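Local coordinates for peptidoglycan-N-acetylglucosamine deacetylase BC_1974 (Bacillus cereus, PDB 5N1P), which catalyses the metal-dependent removal of acetyl groups from N-acetylglucosamine residues of peptidoglycan, releasing acetate, at residues 50-63 / 77-91. Residues are numbered along the deposited sequence; the frame is centred on the assembly and turned at random.
With ZN (zinc ion), chain F; 8GK (~{N}-oxidanylnaphthalene-1-carboxamide), chain E.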
# COMPACT_ATOMS: atom_id res chain seq x y z
N ASN A 50 -9.03 -8.50 -3.46
CA ASN A 50 -8.44 -9.81 -3.23
C ASN A 50 -8.76 -10.80 -4.36
O ASN A 50 -7.90 -11.58 -4.77
CB ASN A 50 -8.93 -10.35 -1.89
CG ASN A 50 -8.44 -11.74 -1.63
OD1 ASN A 50 -9.22 -12.70 -1.67
ND2 ASN A 50 -7.15 -11.88 -1.38
N ALA A 51 -9.99 -10.75 -4.87
CA ALA A 51 -10.42 -11.67 -5.92
C ALA A 51 -9.71 -11.44 -7.24
O ALA A 51 -9.58 -12.36 -8.05
CB ALA A 51 -11.93 -11.55 -6.13
N GLU A 52 -9.26 -10.21 -7.47
CA GLU A 52 -8.67 -9.86 -8.76
C GLU A 52 -7.15 -9.90 -8.72
O GLU A 52 -6.48 -9.35 -9.59
CB GLU A 52 -9.20 -8.49 -9.22
CG GLU A 52 -10.72 -8.58 -9.42
CD GLU A 52 -11.36 -7.32 -9.98
OE1 GLU A 52 -10.65 -6.34 -10.26
OE2 GLU A 52 -12.60 -7.33 -10.14
N GLY A 53 -6.61 -10.59 -7.72
CA GLY A 53 -5.21 -10.93 -7.69
C GLY A 53 -4.32 -9.98 -6.93
O GLY A 53 -3.10 -10.13 -6.92
N HIS A 54 -4.92 -8.98 -6.29
CA HIS A 54 -4.12 -8.01 -5.57
C HIS A 54 -3.92 -8.44 -4.14
O HIS A 54 -4.71 -9.21 -3.60
CB HIS A 54 -4.78 -6.63 -5.62
CG HIS A 54 -5.18 -6.24 -7.00
ND1 HIS A 54 -4.25 -5.92 -7.97
CD2 HIS A 54 -6.39 -6.15 -7.59
CE1 HIS A 54 -4.88 -5.63 -9.10
NE2 HIS A 54 -6.18 -5.77 -8.89
N TYR A 55 -2.86 -7.95 -3.53
CA TYR A 55 -2.65 -8.23 -2.12
C TYR A 55 -3.39 -7.21 -1.26
O TYR A 55 -3.27 -6.02 -1.48
CB TYR A 55 -1.16 -8.21 -1.77
CG TYR A 55 -0.94 -8.66 -0.35
CD1 TYR A 55 -0.91 -7.74 0.69
CD2 TYR A 55 -0.78 -10.00 -0.05
CE1 TYR A 55 -0.72 -8.14 2.01
CE2 TYR A 55 -0.59 -10.43 1.28
CZ TYR A 55 -0.55 -9.49 2.28
OH TYR A 55 -0.35 -9.90 3.58
N VAL A 56 -4.14 -7.71 -0.28
CA VAL A 56 -4.82 -6.85 0.69
C VAL A 56 -4.15 -6.97 2.06
O VAL A 56 -4.13 -8.04 2.65
CB VAL A 56 -6.30 -7.20 0.82
CG1 VAL A 56 -6.92 -6.35 1.89
CG2 VAL A 56 -7.00 -7.01 -0.53
N GLY A 57 -3.60 -5.85 2.53
CA GLY A 57 -2.95 -5.80 3.83
C GLY A 57 -3.53 -4.69 4.70
O GLY A 57 -4.52 -4.06 4.35
N MET A 58 -2.87 -4.45 5.83
CA MET A 58 -3.43 -3.59 6.87
C MET A 58 -2.72 -2.24 6.98
O MET A 58 -1.50 -2.17 6.88
CB MET A 58 -3.35 -4.27 8.24
CG MET A 58 -4.36 -5.40 8.43
SD MET A 58 -3.88 -6.96 7.68
CE MET A 58 -2.34 -7.26 8.54
N HIS A 59 -3.51 -1.19 7.24
CA HIS A 59 -2.96 0.17 7.42
C HIS A 59 -3.48 0.82 8.70
O HIS A 59 -3.44 2.04 8.82
CB HIS A 59 -3.31 1.05 6.21
CG HIS A 59 -2.50 2.31 6.10
ND1 HIS A 59 -1.14 2.37 6.33
CD2 HIS A 59 -2.87 3.56 5.71
CE1 HIS A 59 -0.71 3.60 6.11
NE2 HIS A 59 -1.74 4.34 5.74
N SER A 60 -3.94 -0.02 9.63
CA SER A 60 -4.37 0.32 11.00
C SER A 60 -5.86 0.68 11.08
O SER A 60 -6.60 0.62 10.09
CB SER A 60 -3.53 1.45 11.61
OG SER A 60 -4.04 2.74 11.28
N MET A 61 -6.31 1.00 12.30
CA MET A 61 -7.70 1.36 12.56
C MET A 61 -7.88 2.87 12.64
O MET A 61 -8.82 3.43 12.07
CB MET A 61 -8.17 0.74 13.89
CG MET A 61 -8.22 -0.77 13.91
SD MET A 61 -9.32 -1.54 12.69
CE MET A 61 -10.90 -0.79 13.07
N THR A 62 -6.97 3.53 13.35
CA THR A 62 -7.12 4.95 13.66
C THR A 62 -6.25 5.86 12.81
O THR A 62 -6.53 7.05 12.71
CB THR A 62 -6.78 5.23 15.13
OG1 THR A 62 -5.38 5.00 15.35
CG2 THR A 62 -7.59 4.32 16.04
N HIS A 63 -5.18 5.30 12.24
CA HIS A 63 -4.19 6.10 11.52
C HIS A 63 -3.70 7.26 12.40
O HIS A 63 -3.40 8.35 11.90
CB HIS A 63 -4.78 6.63 10.20
CG HIS A 63 -3.76 6.92 9.14
ND1 HIS A 63 -2.93 8.02 9.18
CD2 HIS A 63 -3.47 6.27 7.99
CE1 HIS A 63 -2.16 8.03 8.11
NE2 HIS A 63 -2.47 6.98 7.37
N GLU A 77 -3.83 -2.59 16.77
CA GLU A 77 -4.65 -2.07 15.68
C GLU A 77 -4.52 -2.92 14.43
O GLU A 77 -5.50 -3.14 13.72
CB GLU A 77 -4.27 -0.64 15.34
CG GLU A 77 -4.71 0.36 16.40
CD GLU A 77 -4.86 1.77 15.85
OE1 GLU A 77 -5.01 1.92 14.62
OE2 GLU A 77 -4.84 2.72 16.66
N MET A 78 -3.30 -3.36 14.13
CA MET A 78 -3.12 -4.17 12.93
C MET A 78 -3.85 -5.51 13.06
O MET A 78 -4.42 -5.99 12.08
CB MET A 78 -1.64 -4.38 12.64
CG MET A 78 -0.93 -3.09 12.22
SD MET A 78 -1.70 -2.31 10.79
CE MET A 78 -0.68 -0.87 10.60
N LYS A 79 -3.87 -6.08 14.26
CA LYS A 79 -4.58 -7.33 14.52
C LYS A 79 -6.09 -7.13 14.37
O LYS A 79 -6.78 -7.99 13.82
CB LYS A 79 -4.25 -7.88 15.92
CG LYS A 79 -4.57 -9.37 16.07
CD LYS A 79 -4.06 -9.93 17.39
CE LYS A 79 -4.56 -11.36 17.61
NZ LYS A 79 -4.09 -11.92 18.91
N GLU A 80 -6.59 -5.99 14.83
CA GLU A 80 -8.03 -5.73 14.71
C GLU A 80 -8.42 -5.60 13.23
O GLU A 80 -9.45 -6.14 12.80
CB GLU A 80 -8.43 -4.47 15.48
CG GLU A 80 -9.91 -4.19 15.41
CD GLU A 80 -10.34 -2.99 16.23
OE1 GLU A 80 -9.51 -2.43 16.98
OE2 GLU A 80 -11.52 -2.61 16.12
N ASP A 81 -7.60 -4.89 12.48
CA ASP A 81 -7.82 -4.65 11.06
C ASP A 81 -7.73 -5.99 10.30
O ASP A 81 -8.55 -6.29 9.42
CB ASP A 81 -6.77 -3.64 10.57
CG ASP A 81 -7.13 -2.96 9.26
OD1 ASP A 81 -8.30 -3.00 8.80
OD2 ASP A 81 -6.20 -2.34 8.69
N GLN A 82 -6.75 -6.80 10.69
CA GLN A 82 -6.59 -8.13 10.12
C GLN A 82 -7.87 -8.95 10.23
O GLN A 82 -8.30 -9.59 9.26
CB GLN A 82 -5.44 -8.84 10.82
CG GLN A 82 -5.13 -10.23 10.31
CD GLN A 82 -4.18 -10.94 11.23
OE1 GLN A 82 -4.49 -11.16 12.41
NE2 GLN A 82 -3.02 -11.32 10.72
N GLY A 83 -8.50 -8.90 11.40
CA GLY A 83 -9.72 -9.66 11.64
C GLY A 83 -10.88 -9.18 10.77
O GLY A 83 -11.66 -9.98 10.28
N LEU A 84 -10.99 -7.86 10.59
CA LEU A 84 -12.03 -7.29 9.74
C LEU A 84 -11.87 -7.76 8.29
O LEU A 84 -12.85 -8.11 7.62
CB LEU A 84 -11.98 -5.77 9.78
CG LEU A 84 -12.41 -5.15 11.11
CD1 LEU A 84 -12.19 -3.63 11.09
CD2 LEU A 84 -13.87 -5.47 11.40
N ILE A 85 -10.64 -7.75 7.81
CA ILE A 85 -10.38 -8.22 6.45
C ILE A 85 -10.68 -9.72 6.34
O ILE A 85 -11.33 -10.16 5.38
CB ILE A 85 -8.93 -7.91 6.06
CG1 ILE A 85 -8.77 -6.39 5.93
CG2 ILE A 85 -8.57 -8.58 4.73
CD1 ILE A 85 -7.32 -5.93 5.87
N ALA A 86 -10.24 -10.51 7.33
CA ALA A 86 -10.43 -11.95 7.31
C ALA A 86 -11.90 -12.33 7.30
O ALA A 86 -12.29 -13.35 6.73
CB ALA A 86 -9.73 -12.59 8.50
N ASN A 87 -12.74 -11.50 7.92
CA ASN A 87 -14.18 -11.74 7.96
C ASN A 87 -14.78 -11.74 6.56
O ASN A 87 -15.81 -12.38 6.31
CB ASN A 87 -14.89 -10.69 8.81
CG ASN A 87 -14.64 -10.87 10.29
OD1 ASN A 87 -14.40 -11.98 10.76
ND2 ASN A 87 -14.70 -9.77 11.04
N ILE A 88 -14.16 -10.98 5.67
CA ILE A 88 -14.64 -10.82 4.31
C ILE A 88 -14.02 -11.85 3.38
O ILE A 88 -14.74 -12.54 2.65
CB ILE A 88 -14.35 -9.41 3.77
CG1 ILE A 88 -14.97 -8.35 4.68
CG2 ILE A 88 -14.84 -9.26 2.33
CD1 ILE A 88 -14.50 -6.93 4.37
N ILE A 89 -12.69 -11.95 3.40
CA ILE A 89 -12.02 -12.80 2.41
C ILE A 89 -11.53 -14.16 2.91
O ILE A 89 -11.01 -14.97 2.12
CB ILE A 89 -10.84 -12.04 1.75
CG1 ILE A 89 -9.74 -11.73 2.77
CG2 ILE A 89 -11.34 -10.77 1.10
CD1 ILE A 89 -8.49 -11.11 2.13
N GLY A 90 -11.70 -14.45 4.20
CA GLY A 90 -11.35 -15.76 4.73
C GLY A 90 -9.85 -15.98 4.88
O GLY A 90 -9.40 -17.10 5.11
N LYS A 91 -9.08 -14.92 4.72
CA LYS A 91 -7.63 -14.98 4.84
C LYS A 91 -7.19 -13.91 5.82
O LYS A 91 -7.73 -12.81 5.78
CB LYS A 91 -6.97 -14.78 3.47
CG LYS A 91 -5.45 -14.66 3.49
CD LYS A 91 -4.92 -14.16 2.14
CE LYS A 91 -3.43 -13.81 2.24
NZ LYS A 91 -2.90 -13.11 1.04
ZN ZN F . -1.90 6.44 5.37
C1 8GK E . 1.01 7.19 5.05
C2 8GK E . 2.05 8.26 5.21
C3 8GK E . 1.64 9.52 5.59
C4 8GK E . 2.58 10.53 5.76
C5 8GK E . 3.94 10.27 5.57
C6 8GK E . 4.35 8.99 5.19
C7 8GK E . 3.40 7.98 5.01
C8 8GK E . 2.16 11.80 6.13
C9 8GK E . 0.81 12.07 6.33
C10 8GK E . -0.14 11.06 6.15
C11 8GK E . 0.29 9.79 5.78
O12 8GK E . 0.45 6.83 6.06
N13 8GK E . 0.69 6.70 3.86
O14 8GK E . -0.64 6.31 3.67
O HOH W 1 -4.18 -10.71 1.86
O HOH W 2 -2.08 8.57 4.53
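M58, the last residue of strand 55-58, packs against M78, D81, Q82 and I85 of helix 74-89, which covers this strand of the NodB (CE4) deacetylase domain. Strand 55-58 and helix segment 77-89 run closer to antiparallel than parallel, at 144°, with axes 8.2 Å apart. The tight part lies where the strand opens into the zinc loop. Bent at chi2 (80°) and again at chi3, the M58 chain lays SD against Q82 CA (3.8 Å), while M58 CB touches M78 SD. I85 CD1 touches both M58 CG and the carbonyl O of G57 (3.7 Å). H59 N reaches D81 OD2 nearly along its C-O axis, though the bond is long (3.3 Å) and bent (143°); S60 N adds a weak one. E77 OE1 takes M61 N and T62 N, both 2.8 Å away and on one face of the carboxylate, while OE2 receives T62 OG1 on its syn lone pair. D81 and E77 thus probably help hold the loop carrying H59 and H63, which bind zinc with D10; the inhibitor's O12 and O14 and a water complete the site. H59 ND1 bonds R97 O, and S60 OG accepts from H63 N in an ST motif. M61, though partly exposed, is well packed: it crosses E80 at about a right angle, with SD near D81 N (3.8 Å) and CE on L84 CD1.

The far end is looser. Partly exposed N50 rests its flat amide against I89 CD1, and extended K91 brings NZ obliquely toward the Y55 ring. One water bridges here, donating to V56 O and accepting from K91 NZ, 2.8 Å from each.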